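Local coordinates for amidase, hydantoinase/carbamoylase family (Paraburkholderia phymatum, PDB 6C0D), which probably hydrolyses N-carbamoyl-L-amino acids as a zinc-binding, homodimeric member of the peptidase M20 family, at residues F222-I227 with A288-Q293; G81-I86 with K187-Y192; K208-V213 with A352-Q357. All blocks are in the same frame, centred on the assembly; numbering follows the deposited sequence. Where two conformers were deposited one is given.

Contact 1 (F222-I227 with A288-Q293); sequences FQLRFI and AVLHLQ
F222 and L292 face each other as a hydrogen-bonded antiparallel pair: F222 N donates to L292 O at 2.9 Å, and L292 N returns the bond to F222 O. The same double bonding, nearly straight, joins L224 to L290, and it recurs between F226 and A288. In the last pair F226 N to A288 O is short, 2.7 Å, whereas A288 N to F226 O is longer and more bent (146°). Six bonds thus use every backbone N and O of these three pairs. At the non-hydrogen-bonded pairs Q223-H291 and R225-V289 the peptide groups turn outward: Q223 bonds to I327, R225 to E325, V289 to D275 and H291 to G272. Four CA-H...O contacts supplement the bonds, the shortest from V289 CA to L224 O at 3.3 Å.

On the face carrying Q223, R225, V289 and H291, Q223 CG lies over the imidazole of H291, 4.2 Å from the ring centroid, a CH-pi contact. Because the Q223 chain is extended beyond CG, its side-chain amide runs alongside the ring, the planes 10° apart. The H291 ring also meets F281 of the second subunit, consistent with the dimerisation domain of M20 enzymes.

The other face is apolar: L224 CB meets L290 CD1 at 4.0 Å. Helices 244-262 and 299-317 cover this side through F251, L248, I252, V313 and L309, while strands 323-328 and 268-277 flank the pair within the antiparallel sheet.

Contact 2 (G81-I86 with K187-Y192); sequences GPALVI and KRQRAY
A83 and R188 meet twice. A83 N donates to R188 O at 2.8 Å, while A83 CB sits over one face of the R188 guanidinium, 3.7 Å from CZ and offset toward its rim. The arginine gets there as a straight rod: CG stands opposite the backbone N (chi1 172°) and the chain stays extended to NE. Its far end forms a salt bridge from NH2 to D127, and a water joins R188 NE to G81 O. Q189 NE2 lies in the guanidinium plane at its edge and hydrogen-bonds the same D127, while Q189 OE1 accepts from D185 N.

The strands 83-86 and 189-192 run parallel, their short axes 36° apart, as neighbours in the central sheet of the zinc-binding M20 catalytic domain; of the zinc ligands, H89 comes directly after strand 83-88 and H196 lies on strand 189-198. R190 N to A83 O at 3.0 Å and V85 N to A191 O, almost straight at 178°, complete the backbone bonds between the two segments.

V85 CG2 reaches Q189 CG at 3.8 Å, and V85 CG1 approaches the Y192 ring in plane at its edge, 3.9 Å from CD2. Y192 OH is engaged by E194 and W131. On the face with L84 and A191, L84 CD1 touches A191 CB at 3.8 Å, with A413 and I416 of helix 399-419 also against L84. R190 CG touches P82 CB at 4.2 Å; beyond it the chain bends at chi2 and chi3 and leads the guanidinium away.

Contact 3 (K208-V213 with A352-Q357); sequences KLIGVV and ALAPGQ. With EDO (1,2-ethanediol), chain J.
Q357 O accepts from two successive amides of the facing segment, L209 N at 2.9 Å (N-H...O angle 159°) and, weakly, I210 N at 3.2 Å with a bent angle of 133°. Q357 is the last residue of a type II beta turn, A354 to Q357, which carries the chain from helix 340-353 toward strand 358-363; the turn has its own bond from Q357 N to A354 O, and G356 takes the positive phi usual at its third position. A third bond across the contact comes from K208 NZ to G356 O. It measures 3.2 Å and reaches the oxygen from well above the carbonyl plane, so it does not use a lone pair.

The lysine arrives there by a bend at chi2 (-79°), after which the chain runs out straight and passes the Q357 backbone, CD lying 3.8 Å from Q357 CA. The backbone oxygen K208 O accepts a hydrogen bond from O1 of a 1,2-ethanediol that probably came from the crystallisation liquor.

Packing is lighter. L209 crosses the glutamine at an angle, CG to Q357 CB, and L209 also touches H401 and L404 of helix 399-419. The contact thus joins the start of strand 210-227 to the exit of helix 340-353, next to the parallel pairing of I210 with M359. Innermost is I210, whose CG1, turned opposite its carbonyl carbon, touches A354 CB at 4.1 Å.

How the contacts relate
From the N terminus, contact 2 comes first: 81-86 pairs with 187-192 and closes a loop of 100 residues inside the zinc-binding domain. Contact 3 opens at 208-213 after that loop has closed, so the two are in series, their centres about 25 Å apart. Before 352-357 completes contact 3, the chain runs on along strand 210-227 to 222-227 and returns at 288-293, which nests contact 1 within the longer loop. Strand 210-227 serves both contacts 1 and 3, whose centres lie about 40 Å apart. Contact 1 knits the helix-backed sheet next to the second subunit; contact 3 ties that strand's start to helix 340-353. No two contacts touch.

Contact 1 (F222-I227 with A288-Q293)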
ATOM      1  N   PHE A 222       6.971  13.998  -5.513  1.00 18.24           N
ATOM      2  CA  PHE A 222       6.404  14.463  -4.257  1.00 20.29           C
ATOM      3  C   PHE A 222       5.827  13.284  -3.497  1.00 22.03           C
ATOM      4  O   PHE A 222       5.383  12.296  -4.095  1.00 19.07           O
ATOM      5  CB  PHE A 222       5.274  15.473  -4.471  1.00 19.50           C
ATOM      6  CG  PHE A 222       5.729  16.782  -5.052  1.00 19.50           C
ATOM      7  CD1 PHE A 222       6.075  17.836  -4.221  1.00 22.20           C
ATOM      8  CD2 PHE A 222       5.765  16.968  -6.425  1.00 22.69           C
ATOM      9  CE1 PHE A 222       6.484  19.047  -4.748  1.00 28.22           C
ATOM     10  CE2 PHE A 222       6.195  18.184  -6.966  1.00 23.16           C
ATOM     11  CZ  PHE A 222       6.539  19.225  -6.118  1.00 25.89           C
ATOM     12  N   GLN A 223       5.822  13.408  -2.175  1.00 19.61           N
ATOM     13  CA  GLN A 223       4.926  12.621  -1.344  1.00 20.16           C
ATOM     14  C   GLN A 223       3.781  13.517  -0.921  1.00 23.20           C
ATOM     15  O   GLN A 223       3.974  14.696  -0.606  1.00 23.11           O
ATOM     16  CB  GLN A 223       5.612  12.088  -0.087  1.00 30.43           C
ATOM     17  CG  GLN A 223       6.604  10.981  -0.286  1.00 41.70           C
ATOM     18  CD  GLN A 223       7.049  10.408   1.043  1.00 57.01           C
ATOM     19  OE1 GLN A 223       6.443  10.687   2.081  1.00 65.04           O
ATOM     20  NE2 GLN A 223       8.107   9.611   1.023  1.00 62.04           N
ATOM     21  N   LEU A 224       2.587  12.965  -0.911  1.00 19.00           N
ATOM     22  CA  LEU A 224       1.420  13.684  -0.431  0.55 19.63           C
ATOM     23  C   LEU A 224       0.808  12.864   0.691  1.00 20.42           C
ATOM     24  O   LEU A 224       0.378  11.722   0.466  1.00 21.09           O
ATOM     25  CB  LEU A 224       0.432  13.911  -1.566  0.55 21.91           C
ATOM     26  CG  LEU A 224      -0.789  14.743  -1.222  0.55 25.12           C
ATOM     27  CD1 LEU A 224      -0.400  16.150  -0.771  0.55 34.22           C
ATOM     28  CD2 LEU A 224      -1.607  14.793  -2.459  0.55 24.69           C
ATOM     29  N   ARG A 225       0.805  13.429   1.896  1.00 21.78           N
ATOM     30  CA  ARG A 225       0.302  12.771   3.096  0.53 22.33           C
ATOM     31  C   ARG A 225      -1.076  13.306   3.444  1.00 25.04           C
ATOM     32  O   ARG A 225      -1.343  14.500   3.281  1.00 21.25           O
ATOM     33  CB  ARG A 225       1.230  13.008   4.292  0.53 24.37           C
ATOM     34  CG  ARG A 225       2.600  12.369   4.197  0.53 33.47           C
ATOM     35  CD  ARG A 225       3.406  12.668   5.467  0.53 40.75           C
ATOM     36  NE  ARG A 225       4.755  12.106   5.410  0.53 49.27           N
ATOM     37  CZ  ARG A 225       5.783  12.550   6.128  0.53 48.47           C
ATOM     38  NH1 ARG A 225       5.623  13.576   6.950  0.53 46.32           N
ATOM     39  NH2 ARG A 225       6.976  11.980   6.007  0.53 51.12           N
ATOM     40  N   PHE A 226      -1.930  12.424   3.959  1.00 19.36           N
ATOM     41  CA  PHE A 226      -3.276  12.764   4.395  1.00 18.24           C
ATOM     42  C   PHE A 226      -3.412  12.341   5.843  1.00 22.04           C
ATOM     43  O   PHE A 226      -3.084  11.201   6.188  1.00 21.03           O
ATOM     44  CB  PHE A 226      -4.322  12.079   3.510  1.00 17.30           C
ATOM     45  CG  PHE A 226      -4.264  12.562   2.102  1.00 20.95           C
ATOM     46  CD1 PHE A 226      -3.353  12.011   1.206  1.00 20.79           C
ATOM     47  CD2 PHE A 226      -5.051  13.628   1.696  1.00 21.81           C
ATOM     48  CE1 PHE A 226      -3.254  12.483  -0.103  1.00 19.05           C
ATOM     49  CE2 PHE A 226      -4.961  14.114   0.385  1.00 21.00           C
ATOM     50  CZ  PHE A 226      -4.056  13.538  -0.512  1.00 18.53           C
ATOM     51  N   ILE A 227      -3.837  13.271   6.695  1.00 19.00           N
ATOM     52  CA  ILE A 227      -3.909  13.023   8.126  1.00 18.77           C
ATOM     53  C   ILE A 227      -5.362  13.147   8.528  1.00 22.90           C
ATOM     54  O   ILE A 227      -5.919  14.254   8.543  1.00 22.67           O
ATOM     55  CB  ILE A 227      -3.031  13.983   8.937  1.00 20.50           C
ATOM     56  CG1 ILE A 227      -1.548  13.851   8.538  1.00 24.39           C
ATOM     57  CG2 ILE A 227      -3.190  13.682  10.414  1.00 23.85           C
ATOM     58  CD1 ILE A 227      -1.145  14.709   7.354  1.00 29.51           C
ATOM     59  N   ALA A 288      -2.662   8.287   5.342  1.00 18.41           N
ATOM     60  CA  ALA A 288      -2.502   7.744   4.001  1.00 18.21           C
ATOM     61  C   ALA A 288      -1.454   8.582   3.280  1.00 17.10           C
ATOM     62  O   ALA A 288      -1.351   9.792   3.512  1.00 22.55           O
ATOM     63  CB  ALA A 288      -3.820   7.758   3.227  1.00 16.41           C
ATOM     64  N   VAL A 289      -0.694   7.950   2.388  1.00 18.05           N
ATOM     65  CA  VAL A 289       0.342   8.658   1.637  0.76 18.83           C
ATOM     66  C   VAL A 289       0.378   8.119   0.215  1.00 22.41           C
ATOM     67  O   VAL A 289       0.211   6.915  -0.018  1.00 18.43           O
ATOM     68  CB  VAL A 289       1.723   8.535   2.326  0.76 19.53           C
ATOM     69  CG1 VAL A 289       2.131   7.081   2.446  0.76 22.90           C
ATOM     70  CG2 VAL A 289       2.797   9.334   1.554  0.76 24.58           C
ATOM     71  N   LEU A 290       0.557   9.025  -0.748  1.00 16.37           N
ATOM     72  CA  LEU A 290       0.796   8.608  -2.120  1.00 18.88           C
ATOM     73  C   LEU A 290       2.133   9.181  -2.569  1.00 18.92           C
ATOM     74  O   LEU A 290       2.596  10.200  -2.047  1.00 20.54           O
ATOM     75  CB  LEU A 290      -0.328   9.051  -3.081  1.00 19.16           C
ATOM     76  CG  LEU A 290      -0.579  10.544  -3.389  1.00 19.52           C
ATOM     77  CD1 LEU A 290       0.456  11.146  -4.389  1.00 16.47           C
ATOM     78  CD2 LEU A 290      -1.968  10.706  -3.963  1.00 21.06           C
ATOM     79  N   HIS A 291       2.742   8.515  -3.537  1.00 16.75           N
ATOM     80  CA  HIS A 291       3.921   9.020  -4.223  1.00 19.38           C
ATOM     81  C   HIS A 291       3.512   9.450  -5.627  1.00 15.83           C
ATOM     82  O   HIS A 291       2.840   8.691  -6.341  1.00 17.71           O
ATOM     83  CB  HIS A 291       5.009   7.946  -4.276  1.00 22.10           C
ATOM     84  CG  HIS A 291       5.497   7.522  -2.924  1.00 30.21           C
ATOM     85  ND1 HIS A 291       6.691   6.861  -2.735  1.00 47.02           N
ATOM     86  CD2 HIS A 291       4.950   7.667  -1.695  1.00 40.24           C
ATOM     87  CE1 HIS A 291       6.865   6.632  -1.444  1.00 44.81           C
ATOM     88  NE2 HIS A 291       5.823   7.112  -0.793  1.00 35.50           N
ATOM     89  N   LEU A 292       3.889  10.674  -6.006  1.00 17.71           N
ATOM     90  CA  LEU A 292       3.507  11.281  -7.272  1.00 16.14           C
ATOM     91  C   LEU A 292       4.768  11.685  -8.024  1.00 20.79           C
ATOM     92  O   LEU A 292       5.678  12.284  -7.438  1.00 19.57           O
ATOM     93  CB  LEU A 292       2.633  12.525  -7.060  1.00 14.99           C
ATOM     94  CG  LEU A 292       2.256  13.332  -8.304  1.00 18.80           C
ATOM     95  CD1 LEU A 292       1.236  12.537  -9.136  1.00 17.98           C
ATOM     96  CD2 LEU A 292       1.692  14.691  -7.925  1.00 19.82           C
ATOM     97  N   GLN A 293       4.817  11.359  -9.309  1.00 17.22           N
ATOM     98  CA  GLN A 293       5.898  11.814 -10.178  1.00 17.27           C
ATOM     99  C   GLN A 293       5.265  12.494 -11.376  1.00 16.98           C
ATOM    100  O   GLN A 293       4.188  12.093 -11.810  1.00 18.20           O
ATOM    101  CB  GLN A 293       6.762  10.640 -10.652  1.00 16.64           C
ATOM    102  CG  GLN A 293       7.960  11.041 -11.521  1.00 16.42           C
ATOM    103  CD  GLN A 293       8.693   9.808 -12.017  1.00 20.63           C
ATOM    104  OE1 GLN A 293       8.388   9.290 -13.085  1.00 18.86           O
ATOM    105  NE2 GLN A 293       9.634   9.310 -11.216  1.00 20.38           N
TER

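Contact 2 (G81-I86 with K187-Y192)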
ATOM      1  N   GLY A  81      42.654  18.581 -34.258  1.00 24.68           N
ATOM      2  CA  GLY A  81      41.465  19.347 -34.569  1.00 26.17           C
ATOM      3  C   GLY A  81      40.274  19.037 -33.679  1.00 24.25           C
ATOM      4  O   GLY A  81      40.380  18.301 -32.694  1.00 22.68           O
ATOM      5  N   PRO A  82      39.109  19.587 -34.022  1.00 21.60           N
ATOM      6  CA  PRO A  82      37.932  19.425 -33.158  1.00 20.62           C
ATOM      7  C   PRO A  82      37.393  18.012 -33.201  1.00 20.54           C
ATOM      8  O   PRO A  82      37.421  17.345 -34.237  1.00 19.07           O
ATOM      9  CB  PRO A  82      36.913  20.409 -33.750  1.00 25.43           C
ATOM     10  CG  PRO A  82      37.310  20.531 -35.193  1.00 24.28           C
ATOM     11  CD  PRO A  82      38.824  20.416 -35.209  1.00 22.85           C
ATOM     12  N   ALA A  83      36.828  17.587 -32.071  1.00 18.36           N
ATOM     13  CA  ALA A  83      36.417  16.203 -31.886  1.00 16.78           C
ATOM     14  C   ALA A  83      34.923  16.108 -31.606  1.00 17.81           C
ATOM     15  O   ALA A  83      34.330  16.966 -30.944  1.00 17.79           O
ATOM     16  CB  ALA A  83      37.190  15.546 -30.731  1.00 19.13           C
ATOM     17  N   LEU A  84      34.336  15.043 -32.121  1.00 16.04           N
ATOM     18  CA  LEU A  84      32.999  14.605 -31.761  1.00 18.37           C
ATOM     19  C   LEU A  84      33.129  13.432 -30.793  1.00 19.56           C
ATOM     20  O   LEU A  84      33.834  12.469 -31.088  1.00 18.57           O
ATOM     21  CB  LEU A  84      32.239  14.180 -33.021  1.00 14.29           C
ATOM     22  CG  LEU A  84      30.934  13.384 -32.811  1.00 16.36           C
ATOM     23  CD1 LEU A  84      29.909  14.285 -32.156  1.00 17.12           C
ATOM     24  CD2 LEU A  84      30.439  12.915 -34.181  1.00 17.33           C
ATOM     25  N   VAL A  85      32.443  13.503 -29.654  1.00 17.62           N
ATOM     26  CA  VAL A  85      32.429  12.419 -28.668  1.00 17.24           C
ATOM     27  C   VAL A  85      31.138  11.627 -28.856  1.00 15.90           C
ATOM     28  O   VAL A  85      30.052  12.217 -28.903  1.00 17.26           O
ATOM     29  CB  VAL A  85      32.518  12.971 -27.232  1.00 17.39           C
ATOM     30  CG1 VAL A  85      32.559  11.826 -26.197  1.00 16.03           C
ATOM     31  CG2 VAL A  85      33.721  13.915 -27.057  1.00 18.78           C
ATOM     32  N   ILE A  86      31.242  10.305 -28.994  1.00 14.86           N
ATOM     33  CA  ILE A  86      30.060   9.453 -29.130  1.00 15.86           C
ATOM     34  C   ILE A  86      30.112   8.418 -28.022  1.00 18.23           C
ATOM     35  O   ILE A  86      31.140   7.757 -27.839  1.00 18.78           O
ATOM     36  CB  ILE A  86      29.997   8.748 -30.501  1.00 14.00           C
ATOM     37  CG1 ILE A  86      30.253   9.749 -31.631  1.00 16.88           C
ATOM     38  CG2 ILE A  86      28.637   8.020 -30.647  1.00 17.02           C
ATOM     39  CD1 ILE A  86      30.354   9.095 -33.007  1.00 18.20           C
ATOM     40  N   LYS A 187      37.882  23.295 -25.569  1.00 27.19           N
ATOM     41  CA  LYS A 187      38.443  23.799 -26.818  1.00 28.00           C
ATOM     42  C   LYS A 187      38.469  22.716 -27.900  1.00 28.30           C
ATOM     43  O   LYS A 187      38.290  23.024 -29.084  1.00 30.10           O
ATOM     44  CB  LYS A 187      39.851  24.351 -26.592  1.00 30.74           C
ATOM     45  N   ARG A 188      38.671  21.453 -27.516  1.00 23.10           N
ATOM     46  CA  ARG A 188      38.812  20.344 -28.460  1.00 20.38           C
ATOM     47  C   ARG A 188      37.501  19.601 -28.726  1.00 23.70           C
ATOM     48  O   ARG A 188      37.159  19.356 -29.886  1.00 22.16           O
ATOM     49  CB  ARG A 188      39.878  19.365 -27.939  1.00 22.42           C
ATOM     50  CG  ARG A 188      39.995  18.056 -28.713  1.00 22.47           C
ATOM     51  CD  ARG A 188      41.146  17.173 -28.204  1.00 25.49           C
ATOM     52  NE  ARG A 188      41.142  15.961 -29.006  1.00 23.13           N
ATOM     53  CZ  ARG A 188      40.323  14.933 -28.790  1.00 22.79           C
ATOM     54  NH1 ARG A 188      40.325  13.899 -29.624  1.00 20.89           N
ATOM     55  NH2 ARG A 188      39.498  14.933 -27.744  1.00 21.80           N
ATOM     56  N   GLN A 189      36.772  19.208 -27.674  1.00 19.39           N
ATOM     57  CA  GLN A 189      35.566  18.379 -27.798  1.00 21.07           C
ATOM     58  C   GLN A 189      34.356  19.288 -27.975  1.00 21.54           C
ATOM     59  O   GLN A 189      33.930  19.963 -27.032  1.00 24.07           O
ATOM     60  CB  GLN A 189      35.443  17.479 -26.570  1.00 20.27           C
ATOM     61  CG  GLN A 189      36.566  16.428 -26.562  1.00 21.56           C
ATOM     62  CD  GLN A 189      36.874  15.855 -25.196  1.00 25.29           C
ATOM     63  OE1 GLN A 189      36.884  16.577 -24.206  1.00 23.55           O
ATOM     64  NE2 GLN A 189      37.136  14.544 -25.139  1.00 19.13           N
ATOM     65  N   ARG A 190      33.804  19.316 -29.188  1.00 15.80           N
ATOM     66  CA  ARG A 190      32.823  20.343 -29.506  0.53 16.38           C
ATOM     67  C   ARG A 190      31.405  19.819 -29.671  1.00 16.53           C
ATOM     68  O   ARG A 190      30.487  20.636 -29.830  1.00 17.76           O
ATOM     69  CB  ARG A 190      33.224  21.095 -30.780  0.53 20.96           C
ATOM     70  CG  ARG A 190      34.516  21.907 -30.647  0.53 17.56           C
ATOM     71  CD  ARG A 190      34.469  22.880 -29.478  0.53 27.45           C
ATOM     72  NE  ARG A 190      33.280  23.729 -29.478  0.53 35.72           N
ATOM     73  CZ  ARG A 190      32.488  23.901 -28.424  0.53 46.15           C
ATOM     74  NH1 ARG A 190      32.762  23.288 -27.282  0.53 31.71           N
ATOM     75  NH2 ARG A 190      31.427  24.691 -28.507  0.53 53.55           N
ATOM     76  N   ALA A 191      31.197  18.509 -29.602  1.00 17.16           N
ATOM     77  CA  ALA A 191      29.852  17.959 -29.758  1.00 18.59           C
ATOM     78  C   ALA A 191      29.821  16.569 -29.153  1.00 15.52           C
ATOM     79  O   ALA A 191      30.843  15.884 -29.112  1.00 16.79           O
ATOM     80  CB  ALA A 191      29.439  17.890 -31.230  1.00 19.41           C
ATOM     81  N   TYR A 192      28.635  16.165 -28.684  1.00 18.04           N
ATOM     82  CA  TYR A 192      28.428  14.848 -28.083  1.00 16.45           C
ATOM     83  C   TYR A 192      27.184  14.212 -28.698  1.00 17.16           C
ATOM     84  O   TYR A 192      26.143  14.868 -28.797  1.00 16.11           O
ATOM     85  CB  TYR A 192      28.266  14.969 -26.554  1.00 14.73           C
ATOM     86  CG  TYR A 192      27.885  13.675 -25.855  1.00 17.19           C
ATOM     87  CD1 TYR A 192      26.622  13.506 -25.296  1.00 17.12           C
ATOM     88  CD2 TYR A 192      28.794  12.631 -25.754  1.00 17.47           C
ATOM     89  CE1 TYR A 192      26.275  12.309 -24.647  1.00 16.86           C
ATOM     90  CE2 TYR A 192      28.459  11.433 -25.137  1.00 17.75           C
ATOM     91  CZ  TYR A 192      27.195  11.289 -24.574  1.00 19.96           C
ATOM     92  OH  TYR A 192      26.883  10.118 -23.929  1.00 21.38           O
TER
HETATM   93  O   HOH W   1      41.820  16.378 -31.633  1.00 35.11           O

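Contact 3 (K208-V213 with A352-Q357)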
ATOM      1  N   LYS A 208       7.553   3.741 -35.997  1.00 19.91           N
ATOM      2  CA  LYS A 208       8.714   4.352 -36.640  1.00 21.34           C
ATOM      3  C   LYS A 208       9.990   3.661 -36.167  1.00 20.76           C
ATOM      4  O   LYS A 208       9.995   2.918 -35.185  1.00 23.80           O
ATOM      5  CB  LYS A 208       8.802   5.845 -36.322  1.00 27.65           C
ATOM      6  CG  LYS A 208       7.584   6.673 -36.656  1.00 37.45           C
ATOM      7  CD  LYS A 208       7.510   7.004 -38.127  1.00 31.27           C
ATOM      8  CE  LYS A 208       6.614   8.213 -38.337  1.00 34.85           C
ATOM      9  NZ  LYS A 208       6.245   8.394 -39.757  1.00 40.14           N
ATOM     10  N   LEU A 209      11.090   3.925 -36.876  1.00 16.72           N
ATOM     11  CA  LEU A 209      12.349   3.242 -36.636  1.00 17.34           C
ATOM     12  C   LEU A 209      13.421   4.127 -36.005  1.00 19.30           C
ATOM     13  O   LEU A 209      14.397   3.589 -35.475  1.00 18.83           O
ATOM     14  CB  LEU A 209      12.896   2.665 -37.955  1.00 15.57           C
ATOM     15  CG  LEU A 209      11.934   1.690 -38.682  1.00 16.35           C
ATOM     16  CD1 LEU A 209      12.593   1.139 -39.955  1.00 18.62           C
ATOM     17  CD2 LEU A 209      11.508   0.556 -37.738  1.00 18.63           C
ATOM     18  N   ILE A 210      13.292   5.451 -36.095  1.00 15.46           N
ATOM     19  CA  ILE A 210      14.355   6.370 -35.677  1.00 15.31           C
ATOM     20  C   ILE A 210      13.714   7.535 -34.956  1.00 16.61           C
ATOM     21  O   ILE A 210      12.788   8.152 -35.491  1.00 16.48           O
ATOM     22  CB  ILE A 210      15.165   6.911 -36.874  1.00 15.44           C
ATOM     23  CG1 ILE A 210      15.874   5.777 -37.627  1.00 16.81           C
ATOM     24  CG2 ILE A 210      16.163   8.019 -36.406  1.00 15.27           C
ATOM     25  CD1 ILE A 210      17.004   5.098 -36.852  1.00 17.60           C
ATOM     26  N   GLY A 211      14.217   7.863 -33.765  1.00 13.80           N
ATOM     27  CA  GLY A 211      13.734   9.068 -33.097  1.00 13.65           C
ATOM     28  C   GLY A 211      14.851  10.084 -32.920  1.00 15.48           C
ATOM     29  O   GLY A 211      15.958   9.729 -32.493  1.00 15.20           O
ATOM     30  N   VAL A 212      14.585  11.340 -33.272  1.00 13.24           N
ATOM     31  CA  VAL A 212      15.533  12.437 -33.056  1.00 11.60           C
ATOM     32  C   VAL A 212      15.082  13.160 -31.798  1.00 16.39           C
ATOM     33  O   VAL A 212      14.003  13.752 -31.787  1.00 16.00           O
ATOM     34  CB  VAL A 212      15.559  13.397 -34.252  1.00 15.69           C
ATOM     35  CG1 VAL A 212      16.499  14.606 -33.953  1.00 17.18           C
ATOM     36  CG2 VAL A 212      16.006  12.658 -35.532  1.00 15.73           C
ATOM     37  N   VAL A 213      15.902  13.141 -30.753  1.00 14.98           N
ATOM     38  CA  VAL A 213      15.461  13.626 -29.439  1.00 15.83           C
ATOM     39  C   VAL A 213      15.496  15.156 -29.384  1.00 17.71           C
ATOM     40  O   VAL A 213      16.520  15.793 -29.675  1.00 17.15           O
ATOM     41  CB  VAL A 213      16.306  12.990 -28.328  1.00 14.63           C
ATOM     42  CG1 VAL A 213      15.969  13.603 -26.954  1.00 18.72           C
ATOM     43  CG2 VAL A 213      16.050  11.445 -28.288  1.00 14.02           C
ATOM     44  N   ALA A 352      17.397  10.887 -44.970  1.00 14.55           N
ATOM     45  CA  ALA A 352      18.127  10.309 -46.090  1.00 15.16           C
ATOM     46  C   ALA A 352      18.058   8.787 -46.068  1.00 19.70           C
ATOM     47  O   ALA A 352      17.867   8.152 -47.113  1.00 19.09           O
ATOM     48  CB  ALA A 352      19.589  10.773 -46.058  1.00 16.25           C
ATOM     49  N   LEU A 353      18.228   8.184 -44.893  1.00 12.53           N
ATOM     50  CA  LEU A 353      18.390   6.734 -44.797  1.00 17.00           C
ATOM     51  C   LEU A 353      17.146   6.007 -44.309  1.00 17.84           C
ATOM     52  O   LEU A 353      17.005   4.800 -44.571  1.00 17.53           O
ATOM     53  CB  LEU A 353      19.562   6.401 -43.863  1.00 14.31           C
ATOM     54  CG  LEU A 353      20.886   6.980 -44.360  1.00 18.33           C
ATOM     55  CD1 LEU A 353      22.005   6.463 -43.458  1.00 20.48           C
ATOM     56  CD2 LEU A 353      21.169   6.612 -45.825  1.00 21.21           C
ATOM     57  N   ALA A 354      16.235   6.702 -43.622  1.00 17.06           N
ATOM     58  CA  ALA A 354      14.989   6.092 -43.147  1.00 18.67           C
ATOM     59  C   ALA A 354      13.795   6.977 -43.501  1.00 14.75           C
ATOM     60  O   ALA A 354      13.003   7.352 -42.638  1.00 14.25           O
ATOM     61  CB  ALA A 354      15.080   5.841 -41.642  1.00 16.74           C
ATOM     62  N   PRO A 355      13.654   7.354 -44.773  1.00 14.66           N
ATOM     63  CA  PRO A 355      12.584   8.280 -45.145  1.00 14.48           C
ATOM     64  C   PRO A 355      11.220   7.734 -44.750  1.00 14.45           C
ATOM     65  O   PRO A 355      10.915   6.554 -44.953  1.00 18.49           O
ATOM     66  CB  PRO A 355      12.737   8.405 -46.671  1.00 17.28           C
ATOM     67  CG  PRO A 355      13.547   7.253 -47.087  1.00 20.62           C
ATOM     68  CD  PRO A 355      14.460   6.948 -45.941  1.00 14.92           C
ATOM     69  N   GLY A 356      10.404   8.598 -44.148  1.00 14.75           N
ATOM     70  CA  GLY A 356       9.090   8.200 -43.699  1.00 16.28           C
ATOM     71  C   GLY A 356       9.061   7.325 -42.464  1.00 15.91           C
ATOM     72  O   GLY A 356       7.966   6.903 -42.053  1.00 18.14           O
ATOM     73  N   GLN A 357      10.213   7.047 -41.848  1.00 15.13           N
ATOM     74  CA  GLN A 357      10.251   6.154 -40.692  1.00 14.86           C
ATOM     75  C   GLN A 357      10.995   6.785 -39.519  1.00 17.29           C
ATOM     76  O   GLN A 357      11.562   6.077 -38.685  1.00 17.05           O
ATOM     77  CB  GLN A 357      10.878   4.808 -41.072  1.00 14.90           C
ATOM     78  CG  GLN A 357      10.073   4.083 -42.164  1.00 15.83           C
ATOM     79  CD  GLN A 357       8.684   3.649 -41.736  1.00 17.11           C
ATOM     80  OE1 GLN A 357       8.281   3.784 -40.571  1.00 19.76           O
ATOM     81  NE2 GLN A 357       7.927   3.097 -42.692  1.00 18.99           N
TER
HETATM   82  C1  EDO J 509       9.179  -0.067 -35.061  1.00 54.49           C
HETATM   83  O1  EDO J 509       8.696   0.727 -33.968  1.00 39.87           O
HETATM   84  C2  EDO J 509       9.239  -1.548 -34.702  1.00 56.93           C
HETATM   85  O2  EDO J 509       8.264  -2.246 -35.496  1.00 55.29           O